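Local coordinates for salivary cystatin-L (Ixodes scapularis, PDB 4ZM8), which inhibits cysteine proteinases of the host such as cathepsins L and S, and so helps the tick suppress immune responses while it feeds, at residues Ser28-Gln33 and His39-Ala44; Leu61-Ala66 and Ser107-Glu112. One frame throughout, in Å; residues are numbered along the deposited sequence.

Interaction 1. Residues Ser28-Gln33 and His39-Ala44; sequences STWSAQ and HFDTVA
Ser31 faces residues 39-44, at the start of strand 39-68, from the C-terminal part of helix 17-32, and its hydroxyl receives the backbone N-H of Asp41: Asp41 N lies 3.1 Å from Ser31 OG, with an angle of 163° at the hydrogen. The first torsion of Ser31 holds OG between the backbone N and the carbonyl carbon, where it also hydrogen-bonds to Thr27 O one turn earlier. One hydroxyl thus joins a helical carbonyl to a strand amide. Beside this bond the two CB atoms of Ser31 and Asp41 are 3.7 Å apart. The local axes of the two segments run roughly antiparallel, at 147°, within successive elements of the cystatin fold, in which a single helix packs on an antiparallel sheet. Here the chain is long and open, consistent with a domain-swapped dimer: at His39, Asp41 and Thr42 the strand pairs antiparallel with a strand of the second subunit, so the sheet runs on across the interface. Phe40 and Asp41 diverge around Ser31. The Phe40 ring turns its edge to the helix, with Ser28 O in the ring plane 3.8 Å from Phe40 CD1, while Ala32 CB approaches Phe40 CE1 obliquely at 4.2 Å. Asp41 OD2 instead lies at the edge of the Trp30 indole, 4.0 Å from Trp30 CZ3, the carboxylate turned 37° from the ring plane. That same oxygen forms a salt bridge with Arg90 of the second subunit.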
loop_
_atom_site.group_PDB
_atom_site.type_symbol
_atom_site.label_atom_id
_atom_site.label_comp_id
_atom_site.label_asym_id
_atom_site.label_seq_id
_atom_site.Cartn_x
_atom_site.Cartn_y
_atom_site.Cartn_z
ATOM N N SER A 28 -4.282 11.302 -16.747
ATOM C CA SER A 28 -5.657 11.272 -17.216
ATOM C C SER A 28 -6.574 10.744 -16.132
ATOM O O SER A 28 -7.611 11.344 -15.838
ATOM C CB SER A 28 -5.770 10.409 -18.469
ATOM O OG SER A 28 -5.298 9.097 -18.226
ATOM N N THR A 29 -6.163 9.618 -15.546
ATOM C CA THR A 29 -6.875 8.919 -14.475
ATOM C C THR A 29 -7.097 9.772 -13.237
ATOM O O THR A 29 -8.203 9.825 -12.697
ATOM C CB THR A 29 -6.097 7.672 -14.047
ATOM O OG1 THR A 29 -5.929 6.805 -15.172
ATOM C CG2 THR A 29 -6.803 6.939 -12.914
ATOM N N TRP A 30 -6.039 10.436 -12.780
ATOM C CA TRP A 30 -6.112 11.182 -11.543
ATOM C C TRP A 30 -6.996 12.419 -11.674
ATOM O O TRP A 30 -7.885 12.625 -10.861
ATOM C CB TRP A 30 -4.713 11.575 -11.068
ATOM C CG TRP A 30 -4.760 12.482 -9.880
ATOM C CD1 TRP A 30 -5.007 12.125 -8.583
ATOM C CD2 TRP A 30 -4.576 13.900 -9.878
ATOM N NE1 TRP A 30 -4.980 13.236 -7.776
ATOM C CE2 TRP A 30 -4.716 14.341 -8.547
ATOM C CE3 TRP A 30 -4.297 14.841 -10.869
ATOM C CZ2 TRP A 30 -4.597 15.673 -8.189
ATOM C CZ3 TRP A 30 -4.179 16.172 -10.509
ATOM C CH2 TRP A 30 -4.331 16.574 -9.185
ATOM N N SER A 31 -6.763 13.226 -12.705
ATOM C CA SER A 31 -7.442 14.519 -12.859
ATOM C C SER A 31 -8.934 14.396 -13.184
ATOM O O SER A 31 -9.710 15.316 -12.907
ATOM C CB SER A 31 -6.747 15.338 -13.939
ATOM O OG SER A 31 -6.794 14.642 -15.170
ATOM N N ALA A 32 -9.313 13.265 -13.780
ATOM C CA ALA A 32 -10.711 12.912 -14.013
ATOM C C ALA A 32 -11.492 12.919 -12.715
ATOM O O ALA A 32 -12.519 13.571 -12.594
ATOM C CB ALA A 32 -10.803 11.556 -14.664
ATOM N N GLN A 33 -10.974 12.199 -11.732
ATOM C CA GLN A 33 -11.580 12.138 -10.412
ATOM C C GLN A 33 -11.514 13.457 -9.645
ATOM O O GLN A 33 -12.090 13.570 -8.575
ATOM C CB GLN A 33 -10.908 11.042 -9.592
ATOM C CG GLN A 33 -10.776 9.729 -10.335
ATOM C CD GLN A 33 -9.656 8.868 -9.777
ATOM O OE1 GLN A 33 -8.845 9.330 -8.962
ATOM N NE2 GLN A 33 -9.584 7.619 -10.236
ATOM N N HIS A 39 -11.786 19.781 -17.713
ATOM C CA HIS A 39 -10.939 19.123 -18.716
ATOM C C HIS A 39 -9.990 18.094 -18.103
ATOM O O HIS A 39 -9.710 18.130 -16.899
ATOM C CB HIS A 39 -10.113 20.162 -19.487
ATOM C CG HIS A 39 -10.931 21.061 -20.360
ATOM N ND1 HIS A 39 -11.901 21.901 -19.859
ATOM C CD2 HIS A 39 -10.928 21.251 -21.700
ATOM C CE1 HIS A 39 -12.459 22.569 -20.852
ATOM N NE2 HIS A 39 -11.885 22.195 -21.981
ATOM N N PHE A 40 -9.474 17.196 -18.933
ATOM C CA PHE A 40 -8.354 16.364 -18.500
ATOM C C PHE A 40 -7.101 17.208 -18.335
ATOM O O PHE A 40 -6.899 18.189 -19.065
ATOM C CB PHE A 40 -8.060 15.243 -19.499
ATOM C CG PHE A 40 -9.140 14.225 -19.592
ATOM C CD1 PHE A 40 -9.268 13.251 -18.624
ATOM C CD2 PHE A 40 -10.033 14.241 -20.648
ATOM C CE1 PHE A 40 -10.267 12.315 -18.710
ATOM C CE2 PHE A 40 -11.032 13.307 -20.736
ATOM C CZ PHE A 40 -11.147 12.344 -19.766
ATOM N N ASP A 41 -6.275 16.844 -17.361
ATOM C CA ASP A 41 -4.891 17.297 -17.315
ATOM C C ASP A 41 -4.124 16.375 -18.230
ATOM O O ASP A 41 -4.550 15.240 -18.462
ATOM C CB ASP A 41 -4.311 17.232 -15.908
ATOM C CG ASP A 41 -4.698 18.410 -15.058
ATOM O OD1 ASP A 41 -5.243 19.391 -15.622
ATOM O OD2 ASP A 41 -4.440 18.353 -13.832
ATOM N N THR A 42 -3.001 16.839 -18.753
ATOM C CA THR A 42 -2.168 15.953 -19.554
ATOM C C THR A 42 -0.685 16.159 -19.240
ATOM O O THR A 42 -0.313 16.903 -18.327
ATOM C CB THR A 42 -2.426 16.142 -21.062
ATOM O OG1 THR A 42 -1.887 15.030 -21.788
ATOM C CG2 THR A 42 -1.802 17.444 -21.555
ATOM N N VAL A 43 0.164 15.461 -19.969
ATOM C CA VAL A 43 1.583 15.604 -19.740
ATOM C C VAL A 43 2.187 16.682 -20.646
ATOM O O VAL A 43 2.178 16.563 -21.874
ATOM C CB VAL A 43 2.286 14.281 -19.955
ATOM C CG1 VAL A 43 3.768 14.391 -19.598
ATOM C CG2 VAL A 43 1.590 13.198 -19.131
ATOM N N ALA A 44 2.665 17.754 -20.029
ATOM C CA ALA A 44 3.551 18.689 -20.704
ATOM C C ALA A 44 4.941 18.055 -20.786
ATOM O O ALA A 44 5.502 17.942 -21.874
ATOM C CB ALA A 44 3.605 20.025 -19.975
#

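Interaction 2. Residues Leu61-Ala66 and Ser107-Glu112; sequences LTLKVA and SPFECE
In the C-terminal tail of this cystatin, held to strand 90-99 by the Cys92-Cys111 disulfide, Phe109 meets Leu63 and Val65 of the long strand 39-68. The loop 107-112 follows the outermost strand 104-106 and keeps close to strand 90-99, where Ser107 and Glu110 exchange backbone hydrogen bonds with Val95 and Thr93. Phe109 reaches past this middle strand, touching Cys92 and Thr94 on the way, to arrive at Leu63 and Val65. Those two are alternate residues of strand 61-66, so both point their side chains to the same face. Leu63 CD1 lies obliquely to the ring, 4.1 Å from both CZ and CE2 of Phe109. Val65 comes at the ring edge, near the plane, with CG2 4.1 Å from Phe109 CE2, so that this one ring carbon is shared by the two aliphatic side chains. The valine branch is set by a chi1 of 176°, which turns CG1 anti to the backbone N and leaves CG2, anti to the carbonyl carbon, to meet the phenyl group. The backbones stay well apart, 9.1 Å between the CA atoms of Leu63 and Cys111. Across the dimer, Thr27 of the second subunit packs on both Leu63 and Phe109. No hydrogen bond joins the two segments; two buried aliphatic-aromatic contacts make up this meeting, and since no polar atom takes part in them, its cohesion comes from dispersive and hydrophobic forces that impose little directionality on the ring.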
loop_
_atom_site.group_PDB
_atom_site.type_symbol
_atom_site.label_atom_id
_atom_site.label_comp_id
_atom_site.label_asym_id
_atom_site.label_seq_id
_atom_site.Cartn_x
_atom_site.Cartn_y
_atom_site.Cartn_z
ATOM N N LEU A 61 -4.418 -12.491 8.313
ATOM C CA LEU A 61 -4.585 -13.332 9.488
ATOM C C LEU A 61 -5.951 -13.186 10.144
ATOM O O LEU A 61 -6.428 -12.075 10.402
ATOM C CB LEU A 61 -3.492 -13.023 10.510
ATOM C CG LEU A 61 -2.091 -13.149 9.909
ATOM C CD1 LEU A 61 -1.021 -12.977 10.962
ATOM C CD2 LEU A 61 -1.930 -14.469 9.191
ATOM N N THR A 62 -6.597 -14.310 10.412
ATOM C CA THR A 62 -7.736 -14.248 11.304
ATOM C C THR A 62 -7.275 -14.790 12.650
ATOM O O THR A 62 -6.692 -15.879 12.730
ATOM C CB THR A 62 -8.949 -15.018 10.768
ATOM O OG1 THR A 62 -9.020 -14.850 9.348
ATOM C CG2 THR A 62 -10.233 -14.479 11.395
ATOM N N LEU A 63 -7.508 -14.008 13.699
ATOM C CA LEU A 63 -6.953 -14.316 15.008
ATOM C C LEU A 63 -7.954 -14.235 16.128
ATOM O O LEU A 63 -8.862 -13.408 16.102
ATOM C CB LEU A 63 -5.807 -13.361 15.344
ATOM C CG LEU A 63 -4.631 -13.339 14.388
ATOM C CD1 LEU A 63 -3.607 -12.362 14.907
ATOM C CD2 LEU A 63 -4.067 -14.743 14.249
ATOM N N LYS A 64 -7.753 -15.089 17.123
ATOM C CA LYS A 64 -8.345 -14.896 18.440
ATOM C C LYS A 64 -7.327 -14.137 19.289
ATOM O O LYS A 64 -6.196 -14.586 19.454
ATOM C CB LYS A 64 -8.704 -16.234 19.091
ATOM C CG LYS A 64 -9.848 -16.974 18.446
ATOM C CD LYS A 64 -11.160 -16.254 18.678
ATOM C CE LYS A 64 -12.298 -16.964 17.961
ATOM N NZ LYS A 64 -12.260 -18.451 18.181
ATOM N N VAL A 65 -7.726 -12.987 19.812
ATOM C CA VAL A 65 -6.816 -12.121 20.547
ATOM C C VAL A 65 -7.228 -12.014 22.022
ATOM O O VAL A 65 -8.411 -12.009 22.344
ATOM C CB VAL A 65 -6.769 -10.731 19.872
ATOM C CG1 VAL A 65 -5.908 -9.763 20.643
ATOM C CG2 VAL A 65 -6.233 -10.880 18.479
ATOM N N ALA A 66 -6.250 -11.953 22.918
ATOM C CA ALA A 66 -6.517 -11.836 24.353
ATOM C C ALA A 66 -5.426 -11.036 25.080
ATOM O O ALA A 66 -4.240 -11.126 24.724
ATOM C CB ALA A 66 -6.653 -13.215 24.968
ATOM N N SER A 107 -1.259 -4.013 9.053
ATOM C CA SER A 107 -2.435 -3.192 8.826
ATOM C C SER A 107 -3.166 -3.117 10.148
ATOM O O SER A 107 -3.012 -3.997 10.990
ATOM C CB SER A 107 -3.333 -3.780 7.738
ATOM O OG SER A 107 -3.947 -4.984 8.175
ATOM N N PRO A 108 -3.954 -2.062 10.352
ATOM C CA PRO A 108 -4.619 -1.982 11.653
ATOM C C PRO A 108 -5.662 -3.093 11.848
ATOM O O PRO A 108 -6.575 -3.243 11.039
ATOM C CB PRO A 108 -5.271 -0.593 11.625
ATOM C CG PRO A 108 -4.493 0.174 10.595
ATOM C CD PRO A 108 -4.127 -0.840 9.555
ATOM N N PHE A 109 -5.487 -3.865 12.920
ATOM C CA PHE A 109 -6.410 -4.912 13.353
ATOM C C PHE A 109 -7.879 -4.500 13.252
ATOM O O PHE A 109 -8.343 -3.622 13.991
ATOM C CB PHE A 109 -6.094 -5.315 14.806
ATOM C CG PHE A 109 -5.030 -6.362 14.929
ATOM C CD1 PHE A 109 -3.858 -6.271 14.204
ATOM C CD2 PHE A 109 -5.194 -7.433 15.780
ATOM C CE1 PHE A 109 -2.872 -7.230 14.313
ATOM C CE2 PHE A 109 -4.209 -8.399 15.897
ATOM C CZ PHE A 109 -3.046 -8.294 15.154
ATOM N N GLU A 110 -8.605 -5.126 12.330
ATOM C CA GLU A 110 -10.035 -4.895 12.229
ATOM C C GLU A 110 -10.727 -5.974 13.045
ATOM O O GLU A 110 -10.864 -7.128 12.611
ATOM C CB GLU A 110 -10.503 -4.903 10.771
ATOM C CG GLU A 110 -11.660 -3.938 10.486
ATOM C CD GLU A 110 -11.415 -2.545 11.064
ATOM O OE1 GLU A 110 -10.338 -1.964 10.797
ATOM O OE2 GLU A 110 -12.294 -2.028 11.792
ATOM N N CYS A 111 -11.133 -5.604 14.253
ATOM C CA CYS A 111 -11.710 -6.578 15.160
ATOM C C CYS A 111 -13.189 -6.788 14.886
ATOM O O CYS A 111 -13.726 -6.313 13.883
ATOM C CB CYS A 111 -11.474 -6.164 16.610
ATOM S SG CYS A 111 -9.767 -6.471 17.149
ATOM N N GLU A 112 -13.840 -7.527 15.773
ATOM C CA GLU A 112 -15.217 -7.913 15.552
ATOM C C GLU A 112 -16.110 -7.396 16.660
ATOM O O GLU A 112 -15.895 -7.696 17.837
ATOM C CB GLU A 112 -15.328 -9.424 15.447
ATOM C CG GLU A 112 -16.685 -9.913 15.046
ATOM C CD GLU A 112 -16.589 -11.236 14.342
ATOM O OE1 GLU A 112 -16.053 -11.261 13.215
ATOM O OE2 GLU A 112 -17.020 -12.254 14.925
#

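How the interactions relate
Interactions 1 and 2 sit on opposite sides of the chain's centre, their own centres about 39 Å apart and their nearest atoms about 22 Å apart, yet both draw on strand 39-68, one near its start and the other near its end. The dimer brings each into company with its counterpart: Trp30 from interaction 1 of one subunit stacks on Phe109 from interaction 2 of the other, and Asp41 packs on Val65 across the same boundary. Both lie away from the reactive-site glycine, Gly5, assigned by similarity. Homodimers of this protein form in vitro but probably not in vivo and are predicted to be inactive; the assembly here is consistent with such a dimer.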